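Local coordinates for protein butyrophilin subfamily 1 member A1 (Bos taurus, PDB 4HH8) that probably acts as a membrane receptor in milk-fat droplet secretion and as an inhibitor of T-cell proliferation, its extracellular part being two immunoglobulin-like domains, at residues V161-H166 and F171-E176; F15-P20 and C110-D115; R78-L83 and A102-E107. The protein carries 1 engineered substitution. All blocks are in the same frame, centred on the assembly; numbering follows the deposited sequence.

Interaction 1: V161-H166 and F171-E176. Unlike the reference sequence in segment 161-166: Gln164 (reference Arg).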
ATOM      1  N   VAL A 161       7.537 -13.310  -6.703  1.00 26.62           N
ATOM      2  CA  VAL A 161       7.228 -14.647  -7.145  1.00 26.34           C
ATOM      3  C   VAL A 161       8.320 -15.579  -6.581  1.00 28.33           C
ATOM      4  O   VAL A 161       9.476 -15.249  -6.655  1.00 27.37           O
ATOM      5  CB  VAL A 161       7.263 -14.732  -8.673  1.00 26.88           C
ATOM      6  CG1 VAL A 161       6.936 -16.130  -9.144  1.00 25.66           C
ATOM      7  CG2 VAL A 161       6.274 -13.690  -9.349  1.00 24.57           C
ATOM      8  N   GLN A 162       7.947 -16.736  -6.030  1.00 29.15           N
ATOM      9  CA  GLN A 162       8.924 -17.707  -5.555  1.00 31.98           C
ATOM     10  C   GLN A 162       8.489 -19.084  -6.052  1.00 32.09           C
ATOM     11  O   GLN A 162       7.359 -19.486  -5.847  1.00 32.89           O
ATOM     12  CB  GLN A 162       9.056 -17.622  -4.006  1.00 32.34           C
ATOM     13  CG  GLN A 162       9.723 -18.814  -3.276  1.00 38.61           C
ATOM     14  CD  GLN A 162       9.245 -18.969  -1.772  1.00 46.30           C
ATOM     15  OE1 GLN A 162       8.043 -19.211  -1.473  1.00 48.50           O
ATOM     16  NE2 GLN A 162      10.191 -18.852  -0.847  1.00 44.23           N
ATOM     17  N   TRP A 163       9.367 -19.779  -6.747  1.00 32.71           N
ATOM     18  CA  TRP A 163       9.128 -21.170  -7.113  1.00 34.42           C
ATOM     19  C   TRP A 163       9.843 -22.089  -6.144  1.00 36.45           C
ATOM     20  O   TRP A 163      10.982 -21.834  -5.790  1.00 36.47           O
ATOM     21  CB  TRP A 163       9.662 -21.475  -8.509  1.00 32.49           C
ATOM     22  CG  TRP A 163       9.051 -20.661  -9.577  1.00 31.05           C
ATOM     23  CD1 TRP A 163       9.448 -19.411  -9.996  1.00 30.02           C
ATOM     24  CD2 TRP A 163       7.926 -21.013 -10.365  1.00 28.82           C
ATOM     25  NE1 TRP A 163       8.649 -18.981 -11.011  1.00 28.61           N
ATOM     26  CE2 TRP A 163       7.693 -19.941 -11.253  1.00 28.54           C
ATOM     27  CE3 TRP A 163       7.097 -22.154 -10.434  1.00 29.52           C
ATOM     28  CZ2 TRP A 163       6.688 -19.975 -12.213  1.00 24.24           C
ATOM     29  CZ3 TRP A 163       6.073 -22.182 -11.400  1.00 27.14           C
ATOM     30  CH2 TRP A 163       5.880 -21.084 -12.263  1.00 26.85           C
ATOM     31  N   GLN A 164       9.200 -23.191  -5.788  1.00 39.13           N
ATOM     32  CA  GLN A 164       9.761 -24.153  -4.853  1.00 42.24           C
ATOM     33  C   GLN A 164       9.499 -25.564  -5.297  1.00 44.28           C
ATOM     34  O   GLN A 164       8.421 -25.845  -5.820  1.00 43.69           O
ATOM     35  CB  GLN A 164       9.108 -23.967  -3.490  1.00 42.34           C
ATOM     36  CG  GLN A 164       9.871 -23.116  -2.546  1.00 43.79           C
ATOM     37  CD  GLN A 164       9.252 -23.179  -1.178  1.00 46.56           C
ATOM     38  OE1 GLN A 164       8.107 -22.759  -0.988  1.00 49.46           O
ATOM     39  NE2 GLN A 164       9.981 -23.733  -0.220  1.00 45.86           N
ATOM     40  N   THR A 165      10.478 -26.453  -5.084  1.00 47.86           N
ATOM     41  CA  THR A 165      10.269 -27.909  -5.261  1.00 51.27           C
ATOM     42  C   THR A 165       9.439 -28.376  -4.081  1.00 53.26           C
ATOM     43  O   THR A 165       9.223 -27.603  -3.135  1.00 53.26           O
ATOM     44  CB  THR A 165      11.611 -28.754  -5.347  1.00 51.57           C
ATOM     45  OG1 THR A 165      12.156 -29.000  -4.039  1.00 52.98           O
ATOM     46  CG2 THR A 165      12.670 -28.066  -6.204  1.00 51.59           C
ATOM     47  N   HIS A 166       8.963 -29.623  -4.121  1.00 56.48           N
ATOM     48  CA  HIS A 166       8.215 -30.187  -2.970  1.00 58.42           C
ATOM     49  C   HIS A 166       9.100 -30.272  -1.707  1.00 59.11           C
ATOM     50  O   HIS A 166       8.614 -30.120  -0.573  1.00 59.26           O
ATOM     51  CB  HIS A 166       7.575 -31.543  -3.328  1.00 59.39           C
ATOM     52  CG  HIS A 166       6.528 -32.010  -2.346  1.00 62.84           C
ATOM     53  ND1 HIS A 166       5.769 -31.144  -1.578  1.00 64.57           N
ATOM     54  CD2 HIS A 166       6.103 -33.259  -2.027  1.00 65.15           C
ATOM     55  CE1 HIS A 166       4.938 -31.838  -0.820  1.00 65.82           C
ATOM     56  NE2 HIS A 166       5.121 -33.123  -1.071  1.00 67.14           N
ATOM     57  N   PHE A 171      13.859 -21.896  -6.511  1.00 36.46           N
ATOM     58  CA  PHE A 171      14.610 -21.624  -7.709  1.00 33.59           C
ATOM     59  C   PHE A 171      13.951 -20.448  -8.430  1.00 32.97           C
ATOM     60  O   PHE A 171      12.781 -20.159  -8.173  1.00 33.71           O
ATOM     61  CB  PHE A 171      14.738 -22.874  -8.575  1.00 33.68           C
ATOM     62  CG  PHE A 171      13.438 -23.461  -8.999  1.00 32.32           C
ATOM     63  CD1 PHE A 171      12.871 -23.111 -10.206  1.00 30.91           C
ATOM     64  CD2 PHE A 171      12.796 -24.377  -8.206  1.00 32.02           C
ATOM     65  CE1 PHE A 171      11.671 -23.655 -10.607  1.00 31.23           C
ATOM     66  CE2 PHE A 171      11.609 -24.939  -8.599  1.00 33.83           C
ATOM     67  CZ  PHE A 171      11.047 -24.573  -9.821  1.00 33.05           C
ATOM     68  N   PRO A 172      14.712 -19.705  -9.262  1.00 31.13           N
ATOM     69  CA  PRO A 172      14.160 -18.482  -9.836  1.00 29.88           C
ATOM     70  C   PRO A 172      13.240 -18.701 -11.045  1.00 28.56           C
ATOM     71  O   PRO A 172      13.230 -19.796 -11.591  1.00 28.36           O
ATOM     72  CB  PRO A 172      15.404 -17.702 -10.268  1.00 28.48           C
ATOM     73  CG  PRO A 172      16.438 -18.704 -10.399  1.00 30.87           C
ATOM     74  CD  PRO A 172      16.181 -19.722  -9.354  1.00 31.46           C
ATOM     75  N   SER A 173      12.491 -17.668 -11.456  1.00 26.51           N
ATOM     76  CA  SER A 173      11.801 -17.701 -12.759  1.00 26.67           C
ATOM     77  C   SER A 173      12.797 -17.679 -13.923  1.00 26.44           C
ATOM     78  O   SER A 173      13.953 -17.304 -13.774  1.00 25.37           O
ATOM     79  CB  SER A 173      10.827 -16.513 -12.906  1.00 26.04           C
ATOM     80  OG  SER A 173      10.000 -16.382 -11.746  1.00 26.60           O
HETATM   81  N   MSE A 174      12.324 -18.069 -15.099  1.00 27.76           N
HETATM   82  CA  MSE A 174      12.999 -17.770 -16.366  1.00 27.41           C
HETATM   83  C   MSE A 174      12.743 -16.327 -16.696  1.00 26.26           C
HETATM   84  O   MSE A 174      13.686 -15.529 -16.859  1.00 24.68           O
HETATM   85  CB  MSE A 174      12.440 -18.635 -17.479  1.00 28.45           C
HETATM   86  CG  MSE A 174      13.310 -19.868 -17.748  1.00 38.51           C
HETATM   87 SE   MSE A 174      15.053 -19.384 -18.570  1.00 46.07          SE
HETATM   88  CE  MSE A 174      14.361 -19.389 -20.437  1.00 49.28           C
ATOM     89  N   SER A 175      11.460 -15.992 -16.808  1.00 25.45           N
ATOM     90  CA  SER A 175      11.073 -14.655 -17.151  1.00 26.73           C
ATOM     91  C   SER A 175       9.951 -14.183 -16.226  1.00 25.69           C
ATOM     92  O   SER A 175       9.237 -14.987 -15.706  1.00 25.52           O
ATOM     93  CB  SER A 175      10.602 -14.603 -18.597  1.00 27.08           C
ATOM     94  OG  SER A 175       9.351 -15.269 -18.723  1.00 31.88           O
ATOM     95  N   GLU A 176       9.781 -12.880 -16.062  1.00 25.08           N
ATOM     96  CA  GLU A 176       8.640 -12.390 -15.343  1.00 25.78           C
ATOM     97  C   GLU A 176       8.156 -11.120 -15.965  1.00 25.58           C
ATOM     98  O   GLU A 176       8.954 -10.350 -16.494  1.00 24.28           O
ATOM     99  CB  GLU A 176       8.946 -12.038 -13.881  1.00 26.06           C
ATOM    100  CG  GLU A 176       9.844 -12.984 -13.152  1.00 26.49           C
ATOM    101  CD  GLU A 176       9.873 -12.720 -11.654  1.00 29.50           C
ATOM    102  OE1 GLU A 176       9.793 -11.538 -11.200  1.00 32.36           O
ATOM    103  OE2 GLU A 176       9.979 -13.718 -10.932  1.00 28.33           O
TER
HETATM  104  O   HOH W   1      11.582 -18.124  -7.394  1.00 37.29           O

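Interaction 2: F15-P20 and C110-D115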
ATOM      1  N   PHE A  15       5.613  24.819  20.240  1.00 45.07           N
ATOM      2  CA  PHE A  15       5.134  23.448  20.118  1.00 44.15           C
ATOM      3  C   PHE A  15       5.819  22.766  18.955  1.00 44.23           C
ATOM      4  O   PHE A  15       6.302  23.432  18.034  1.00 42.95           O
ATOM      5  CB  PHE A  15       3.612  23.416  19.887  1.00 44.41           C
ATOM      6  CG  PHE A  15       3.150  24.142  18.639  1.00 42.44           C
ATOM      7  CD1 PHE A  15       3.250  23.550  17.381  1.00 43.27           C
ATOM      8  CD2 PHE A  15       2.579  25.404  18.728  1.00 45.28           C
ATOM      9  CE1 PHE A  15       2.800  24.214  16.227  1.00 44.08           C
ATOM     10  CE2 PHE A  15       2.113  26.079  17.576  1.00 44.02           C
ATOM     11  CZ  PHE A  15       2.230  25.480  16.333  1.00 44.54           C
ATOM     12  N   ASP A  16       5.843  21.438  18.994  1.00 43.96           N
ATOM     13  CA  ASP A  16       6.223  20.672  17.807  1.00 45.10           C
ATOM     14  C   ASP A  16       5.098  19.744  17.363  1.00 43.56           C
ATOM     15  O   ASP A  16       4.122  19.486  18.089  1.00 43.54           O
ATOM     16  CB  ASP A  16       7.543  19.885  18.004  1.00 45.92           C
ATOM     17  CG  ASP A  16       8.746  20.806  18.258  1.00 51.51           C
ATOM     18  OD1 ASP A  16       9.070  21.649  17.372  1.00 55.60           O
ATOM     19  OD2 ASP A  16       9.361  20.693  19.358  1.00 55.37           O
ATOM     20  N   VAL A  17       5.257  19.271  16.141  1.00 42.68           N
ATOM     21  CA  VAL A  17       4.314  18.382  15.492  1.00 41.29           C
ATOM     22  C   VAL A  17       5.106  17.114  15.197  1.00 41.02           C
ATOM     23  O   VAL A  17       6.114  17.172  14.524  1.00 39.97           O
ATOM     24  CB  VAL A  17       3.785  18.994  14.182  1.00 40.46           C
ATOM     25  CG1 VAL A  17       3.048  17.935  13.364  1.00 40.63           C
ATOM     26  CG2 VAL A  17       2.882  20.136  14.473  1.00 37.25           C
ATOM     27  N   ILE A  18       4.630  15.986  15.713  1.00 41.18           N
ATOM     28  CA  ILE A  18       5.286  14.707  15.545  1.00 41.87           C
ATOM     29  C   ILE A  18       4.488  13.782  14.634  1.00 41.90           C
ATOM     30  O   ILE A  18       3.300  13.594  14.846  1.00 42.50           O
ATOM     31  CB  ILE A  18       5.451  13.994  16.916  1.00 41.89           C
ATOM     32  CG1 ILE A  18       5.925  14.972  17.986  1.00 44.00           C
ATOM     33  CG2 ILE A  18       6.471  12.838  16.799  1.00 43.41           C
ATOM     34  CD1 ILE A  18       5.988  14.363  19.382  1.00 50.10           C
ATOM     35  N   GLY A  19       5.132  13.177  13.640  1.00 42.24           N
ATOM     36  CA  GLY A  19       4.468  12.155  12.829  1.00 42.63           C
ATOM     37  C   GLY A  19       4.669  10.760  13.410  1.00 43.19           C
ATOM     38  O   GLY A  19       5.380  10.601  14.394  1.00 43.74           O
ATOM     39  N   PRO A  20       4.034   9.733  12.823  1.00 43.36           N
ATOM     40  CA  PRO A  20       4.211   8.386  13.418  1.00 43.72           C
ATOM     41  C   PRO A  20       5.636   7.835  13.293  1.00 44.31           C
ATOM     42  O   PRO A  20       6.362   8.218  12.369  1.00 44.38           O
ATOM     43  CB  PRO A  20       3.229   7.501  12.629  1.00 43.38           C
ATOM     44  CG  PRO A  20       2.423   8.456  11.739  1.00 43.05           C
ATOM     45  CD  PRO A  20       3.206   9.716  11.601  1.00 42.89           C
ATOM     46  N   CYS A 110       1.752  16.842   7.564  1.00 38.82           N
ATOM     47  CA  CYS A 110       0.724  17.400   8.456  1.00 39.66           C
ATOM     48  C   CYS A 110       1.207  18.689   9.069  1.00 40.34           C
ATOM     49  O   CYS A 110       2.222  18.709   9.772  1.00 41.05           O
ATOM     50  CB  CYS A 110       0.357  16.431   9.562  1.00 39.41           C
ATOM     51  SG  CYS A 110       1.804  15.889  10.541  1.00 41.34           S
ATOM     52  N   PHE A 111       0.437  19.746   8.838  1.00 40.22           N
ATOM     53  CA  PHE A 111       0.788  21.088   9.242  1.00 40.11           C
ATOM     54  C   PHE A 111      -0.250  21.604  10.251  1.00 39.35           C
ATOM     55  O   PHE A 111      -1.453  21.518  10.004  1.00 38.80           O
ATOM     56  CB  PHE A 111       0.802  21.920   7.965  1.00 40.36           C
ATOM     57  CG  PHE A 111       1.092  23.371   8.158  1.00 42.31           C
ATOM     58  CD1 PHE A 111       2.412  23.831   8.224  1.00 45.03           C
ATOM     59  CD2 PHE A 111       0.054  24.299   8.172  1.00 43.25           C
ATOM     60  CE1 PHE A 111       2.682  25.188   8.356  1.00 45.85           C
ATOM     61  CE2 PHE A 111       0.301  25.653   8.308  1.00 44.11           C
ATOM     62  CZ  PHE A 111       1.622  26.106   8.396  1.00 46.07           C
ATOM     63  N   PHE A 112       0.242  22.111  11.382  1.00 39.15           N
ATOM     64  CA  PHE A 112      -0.558  22.690  12.467  1.00 39.38           C
ATOM     65  C   PHE A 112      -0.172  24.159  12.581  1.00 40.63           C
ATOM     66  O   PHE A 112       1.001  24.446  12.724  1.00 39.89           O
ATOM     67  CB  PHE A 112      -0.190  22.061  13.803  1.00 38.44           C
ATOM     68  CG  PHE A 112      -0.717  20.691  14.010  1.00 36.39           C
ATOM     69  CD1 PHE A 112      -1.600  20.434  15.042  1.00 34.33           C
ATOM     70  CD2 PHE A 112      -0.304  19.638  13.211  1.00 35.21           C
ATOM     71  CE1 PHE A 112      -2.078  19.145  15.258  1.00 32.99           C
ATOM     72  CE2 PHE A 112      -0.793  18.355  13.410  1.00 31.22           C
ATOM     73  CZ  PHE A 112      -1.669  18.105  14.420  1.00 30.71           C
ATOM     74  N   ARG A 113      -1.144  25.072  12.555  1.00 42.09           N
ATOM     75  CA  ARG A 113      -0.862  26.500  12.734  1.00 44.34           C
ATOM     76  C   ARG A 113      -1.786  27.182  13.739  1.00 45.37           C
ATOM     77  O   ARG A 113      -3.005  27.022  13.674  1.00 45.04           O
ATOM     78  CB  ARG A 113      -0.922  27.275  11.407  1.00 44.35           C
ATOM     79  CG  ARG A 113      -1.111  28.825  11.607  1.00 47.54           C
ATOM     80  CD  ARG A 113      -1.230  29.622  10.307  1.00 50.37           C
ATOM     81  NE  ARG A 113       0.051  29.608   9.616  1.00 55.70           N
ATOM     82  CZ  ARG A 113       0.312  30.212   8.456  1.00 59.39           C
ATOM     83  NH1 ARG A 113      -0.629  30.921   7.809  1.00 60.35           N
ATOM     84  NH2 ARG A 113       1.532  30.104   7.934  1.00 59.77           N
ATOM     85  N   GLN A 114      -1.188  27.944  14.655  1.00 47.36           N
ATOM     86  CA  GLN A 114      -1.915  28.896  15.490  1.00 50.19           C
ATOM     87  C   GLN A 114      -1.292  30.287  15.312  1.00 51.45           C
ATOM     88  O   GLN A 114      -0.139  30.516  15.679  1.00 50.96           O
ATOM     89  CB  GLN A 114      -1.918  28.466  16.955  1.00 50.25           C
ATOM     90  CG  GLN A 114      -3.132  28.959  17.735  1.00 53.40           C
ATOM     91  CD  GLN A 114      -3.147  28.427  19.172  1.00 58.58           C
ATOM     92  OE1 GLN A 114      -2.185  28.623  19.941  1.00 60.93           O
ATOM     93  NE2 GLN A 114      -4.232  27.741  19.540  1.00 59.08           N
ATOM     94  N   ASP A 115      -2.077  31.195  14.726  1.00 53.81           N
ATOM     95  CA  ASP A 115      -1.618  32.513  14.250  1.00 55.87           C
ATOM     96  C   ASP A 115      -0.298  32.477  13.480  1.00 56.59           C
ATOM     97  O   ASP A 115      -0.263  32.078  12.308  1.00 56.86           O
ATOM     98  CB  ASP A 115      -1.527  33.524  15.389  1.00 56.30           C
ATOM     99  CG  ASP A 115      -2.815  33.653  16.154  1.00 59.13           C
ATOM    100  OD1 ASP A 115      -3.891  33.840  15.526  1.00 62.65           O
ATOM    101  OD2 ASP A 115      -2.750  33.591  17.399  1.00 61.31           O
TER

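Interaction 3: R78-L83 and A102-E107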
ATOM      1  N   ARG A  78     -11.849  15.447  -1.823  1.00 44.13           N
ATOM      2  CA  ARG A  78     -13.116  15.956  -1.313  1.00 43.72           C
ATOM      3  C   ARG A  78     -14.128  14.885  -1.181  1.00 42.95           C
ATOM      4  O   ARG A  78     -14.323  14.118  -2.107  1.00 43.77           O
ATOM      5  CB  ARG A  78     -13.707  16.968  -2.275  1.00 43.88           C
ATOM      6  CG  ARG A  78     -13.551  18.392  -1.860  1.00 44.89           C
ATOM      7  CD  ARG A  78     -14.117  19.220  -2.985  1.00 46.98           C
ATOM      8  NE  ARG A  78     -13.296  20.392  -3.233  1.00 47.75           N
ATOM      9  CZ  ARG A  78     -13.164  20.971  -4.424  1.00 47.77           C
ATOM     10  NH1 ARG A  78     -13.781  20.452  -5.492  1.00 47.49           N
ATOM     11  NH2 ARG A  78     -12.398  22.059  -4.547  1.00 45.12           N
ATOM     12  N   GLY A  79     -14.809  14.851  -0.044  1.00 42.11           N
ATOM     13  CA  GLY A  79     -15.859  13.863   0.150  1.00 41.82           C
ATOM     14  C   GLY A  79     -15.372  12.479   0.592  1.00 41.42           C
ATOM     15  O   GLY A  79     -16.195  11.615   0.885  1.00 41.24           O
ATOM     16  N   ARG A  80     -14.053  12.260   0.655  1.00 40.35           N
ATOM     17  CA  ARG A  80     -13.525  10.988   1.202  1.00 39.32           C
ATOM     18  C   ARG A  80     -12.552  11.215   2.373  1.00 38.65           C
ATOM     19  O   ARG A  80     -11.932  10.273   2.855  1.00 38.50           O
ATOM     20  CB  ARG A  80     -12.898  10.124   0.083  1.00 39.13           C
ATOM     21  CG  ARG A  80     -11.922  10.858  -0.838  1.00 39.97           C
ATOM     22  CD  ARG A  80     -11.519  10.058  -2.128  1.00 42.37           C
ATOM     23  NE  ARG A  80     -10.832   8.833  -1.775  1.00 40.84           N
ATOM     24  CZ  ARG A  80      -9.541   8.572  -1.963  1.00 41.75           C
ATOM     25  NH1 ARG A  80      -8.722   9.405  -2.617  1.00 40.81           N
ATOM     26  NH2 ARG A  80      -9.091   7.408  -1.533  1.00 39.81           N
ATOM     27  N   VAL A  81     -12.430  12.465   2.823  1.00 37.71           N
ATOM     28  CA  VAL A  81     -11.540  12.826   3.938  1.00 37.33           C
ATOM     29  C   VAL A  81     -12.318  13.426   5.102  1.00 37.08           C
ATOM     30  O   VAL A  81     -13.334  14.093   4.903  1.00 37.97           O
ATOM     31  CB  VAL A  81     -10.426  13.829   3.528  1.00 37.03           C
ATOM     32  CG1 VAL A  81      -9.507  13.226   2.484  1.00 36.77           C
ATOM     33  CG2 VAL A  81     -11.027  15.145   3.007  1.00 36.95           C
ATOM     34  N   SER A  82     -11.840  13.176   6.317  1.00 36.29           N
ATOM     35  CA  SER A  82     -12.455  13.692   7.541  1.00 35.10           C
ATOM     36  C   SER A  82     -11.458  13.664   8.680  1.00 34.99           C
ATOM     37  O   SER A  82     -10.543  12.858   8.692  1.00 34.75           O
ATOM     38  CB  SER A  82     -13.741  12.923   7.933  1.00 35.09           C
ATOM     39  OG  SER A  82     -13.478  11.566   8.261  1.00 33.61           O
ATOM     40  N   LEU A  83     -11.682  14.532   9.660  1.00 34.87           N
ATOM     41  CA  LEU A  83     -10.788  14.710  10.770  1.00 34.10           C
ATOM     42  C   LEU A  83     -11.177  13.716  11.815  1.00 34.84           C
ATOM     43  O   LEU A  83     -12.354  13.611  12.153  1.00 35.18           O
ATOM     44  CB  LEU A  83     -10.967  16.119  11.344  1.00 33.95           C
ATOM     45  CG  LEU A  83      -9.979  16.555  12.421  1.00 31.70           C
ATOM     46  CD1 LEU A  83      -8.534  16.463  11.908  1.00 25.83           C
ATOM     47  CD2 LEU A  83     -10.357  17.951  12.872  1.00 31.75           C
ATOM     48  N   ALA A 102      -4.370   2.755  -4.803  1.00 33.99           N
ATOM     49  CA  ALA A 102      -2.938   2.755  -5.114  1.00 33.76           C
ATOM     50  C   ALA A 102      -2.319   4.150  -5.284  1.00 33.53           C
ATOM     51  O   ALA A 102      -1.209   4.406  -4.821  1.00 33.66           O
ATOM     52  CB  ALA A 102      -2.674   1.900  -6.359  1.00 34.18           C
ATOM     53  N   SER A 103      -3.027   5.054  -5.945  1.00 33.63           N
ATOM     54  CA  SER A 103      -2.557   6.445  -6.109  1.00 33.73           C
ATOM     55  C   SER A 103      -2.423   7.246  -4.799  1.00 32.83           C
ATOM     56  O   SER A 103      -1.726   8.269  -4.770  1.00 32.62           O
ATOM     57  CB  SER A 103      -3.507   7.202  -7.044  1.00 34.50           C
ATOM     58  OG  SER A 103      -4.840   7.032  -6.573  1.00 35.99           O
ATOM     59  N   ASP A 104      -3.081   6.792  -3.722  1.00 32.17           N
ATOM     60  CA  ASP A 104      -2.949   7.411  -2.401  1.00 31.39           C
ATOM     61  C   ASP A 104      -1.621   7.101  -1.702  1.00 33.04           C
ATOM     62  O   ASP A 104      -1.261   7.766  -0.710  1.00 32.66           O
ATOM     63  CB  ASP A 104      -4.090   6.961  -1.497  1.00 31.24           C
ATOM     64  CG  ASP A 104      -5.424   7.461  -1.977  1.00 30.61           C
ATOM     65  OD1 ASP A 104      -5.461   8.602  -2.501  1.00 31.65           O
ATOM     66  OD2 ASP A 104      -6.423   6.739  -1.808  1.00 27.84           O
ATOM     67  N   ASP A 105      -0.897   6.095  -2.201  1.00 33.22           N
ATOM     68  CA  ASP A 105       0.428   5.736  -1.659  1.00 34.17           C
ATOM     69  C   ASP A 105       1.407   6.897  -1.768  1.00 34.34           C
ATOM     70  O   ASP A 105       1.463   7.561  -2.802  1.00 33.99           O
ATOM     71  CB  ASP A 105       0.993   4.570  -2.466  1.00 34.78           C
ATOM     72  CG  ASP A 105       2.181   3.920  -1.799  1.00 36.55           C
ATOM     73  OD1 ASP A 105       2.007   2.854  -1.186  1.00 38.98           O
ATOM     74  OD2 ASP A 105       3.287   4.470  -1.881  1.00 39.99           O
ATOM     75  N   GLY A 106       2.164   7.143  -0.702  1.00 34.32           N
ATOM     76  CA  GLY A 106       3.201   8.166  -0.728  1.00 34.45           C
ATOM     77  C   GLY A 106       3.336   8.953   0.561  1.00 35.18           C
ATOM     78  O   GLY A 106       2.807   8.579   1.612  1.00 35.09           O
ATOM     79  N   GLU A 107       4.025  10.073   0.452  1.00 36.12           N
ATOM     80  CA  GLU A 107       4.381  10.926   1.586  1.00 37.26           C
ATOM     81  C   GLU A 107       3.313  11.989   1.770  1.00 36.94           C
ATOM     82  O   GLU A 107       2.883  12.639   0.805  1.00 37.31           O
ATOM     83  CB  GLU A 107       5.730  11.610   1.294  1.00 37.41           C
ATOM     84  CG  GLU A 107       6.262  12.469   2.441  1.00 42.64           C
ATOM     85  CD  GLU A 107       7.475  13.338   2.034  1.00 48.50           C
ATOM     86  OE1 GLU A 107       8.623  12.856   2.229  1.00 47.91           O
ATOM     87  OE2 GLU A 107       7.270  14.480   1.501  1.00 49.26           O
TER

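Interaction 1: V161-H166 and F171-E176
Trp163 and Phe171 meet at the edge of a sheet in the second immunoglobulin-like domain, where strand 160-165 pairs antiparallel with the short strand 170-171. They form a hydrogen-bonded pair, with Phe171 N donating to Trp163 O at 3.0 Å; on the other side of the pair a water bridges Trp163 N and Phe171 O. Trp163 CB sits over one face of the Phe171 ring, 3.7 Å from its centroid, a CH-pi contact. The five-membered ring of Trp163 is tilted by only 23° against the phenyl ring, yet slid so far aside that the two barely overlap. The first torsion of Phe171, 59°, with CG between the backbone N and the carbonyl carbon, brings its ring under Trp163 CB. Thr165 CG2 touches the same ring at CE2. At the indole edge, Ser173 OG takes the N-H in the ring plane, NE1 to OG 3.0 Å.

Further out, Trp163 packs on Leu148, Val202 and Cys150, a cysteine predicted to pair with Cys204, as in the classical immunoglobulin core. A leucine in place of Trp163 would probably leave Ser173 OG without its indole donor and open a gap beside Cys150. Ser173 OG itself donates to the anti lone pair of Glu176 OE2 at 2.8 Å.

Interaction 2: F15-P20 and C110-D115
Val17 wedges both its methyl groups against strand 106-114, one at Phe112 and the other at Cys110. This joins the two sheets of the V-set immunoglobulin domain: strand 16-18 is an edge strand of one, bonded through its backbone to strand 32-39, while strand 106-114 lies within the other.

The aliphatic contacts lead. Val17 CG2 comes obliquely onto the Phe112 ring, 3.5 Å from CD2, and also reaches CB and CG. Val17 CG1, turned anti to the backbone N (chi1 167°), lies 3.8 Å from the same Phe112 CD2, so the ring's CD2 corner meets both branches of the valine.

Sulfur supplies the second kind. Cys110 SG stands 3.7 Å from Val17 CG1, and this sulfur is half of the disulfide with Cys36, the bond that pins the two sheets together through the core.

The third is a looser contact of a ring edge with a carbonyl oxygen: Phe15 CE1 lies 3.9 Å from Phe112 O. Leu38 of strand 32-39 touches Phe15, Val17 and Phe112 alike, and Met47 lies against Phe15 and Phe112.

Between these segments the adhesion is apolar and non-directional. Their fit probably depends on shape and burial, while backbone bonds to strands 32-39, 48-52 and 117-128 hold each one in its own sheet.

Interaction 3: R78-L83 and A102-E107
Arg80 and Asp104 reach for each other from opposite directions, and their flat ends meet edge on, the guanidinium and carboxylate planes only 23° apart. The bidentate salt bridge is uneven. Arg80 NH2 gives a nearly straight bond to Asp104 OD2, 2.8 Å at 178°, with the oxygen lying in the guanidinium plane and met on its syn side. The second bond, from Arg80 NH1 to Asp104 OD1, is weak, at 3.4 Å. A bend at chi3 (-62°) turns the guanidinium edge toward the carboxylate, and the two side chains together bridge the 11.7 Å between Arg80 CA and Asp104 CA.

This is the arginine-aspartate bridge familiar from V-set immunoglobulin domains, closing the end of the sandwich between the start of strand 81-85 and the turn before strand 106-114. The same turn carries a tyrosine corner, in which Tyr108 OH bonds to Asp104 O. Second partners steady both charges: Arg80 NH2 also donates to Gln98 O, and Asp104 OD2 also accepts from Lys101 N, which should help stabilise a charged carboxylate at this buried position. Behind the aspartate, the 3-10 segment 102-104 closes with Asp105 N bonded to Ala102 O at 3.1 Å.

In the fold
Interactions 2 and 3 belong to the same V-set domain and share strand 106-114: segment 102-107 leads into its start, and segment 110-115 covers its end. Their centres are about 19 Å apart. Interaction 2 joins the sheets through apolar side chains beside the disulfide; the salt bridge of interaction 3 links the chain leading into strands 81-85 and 106-114, at the end of the sandwich where the latter begins. The chain between the segments of interaction 2 contains all of interaction 3. Interaction 1 lies in the second immunoglobulin-like domain, beyond the chain's centre. Its centre is about 36 Å from that of interaction 3 and about 47 Å from that of interaction 2, with nearest atoms about 18 Å and 29 Å away.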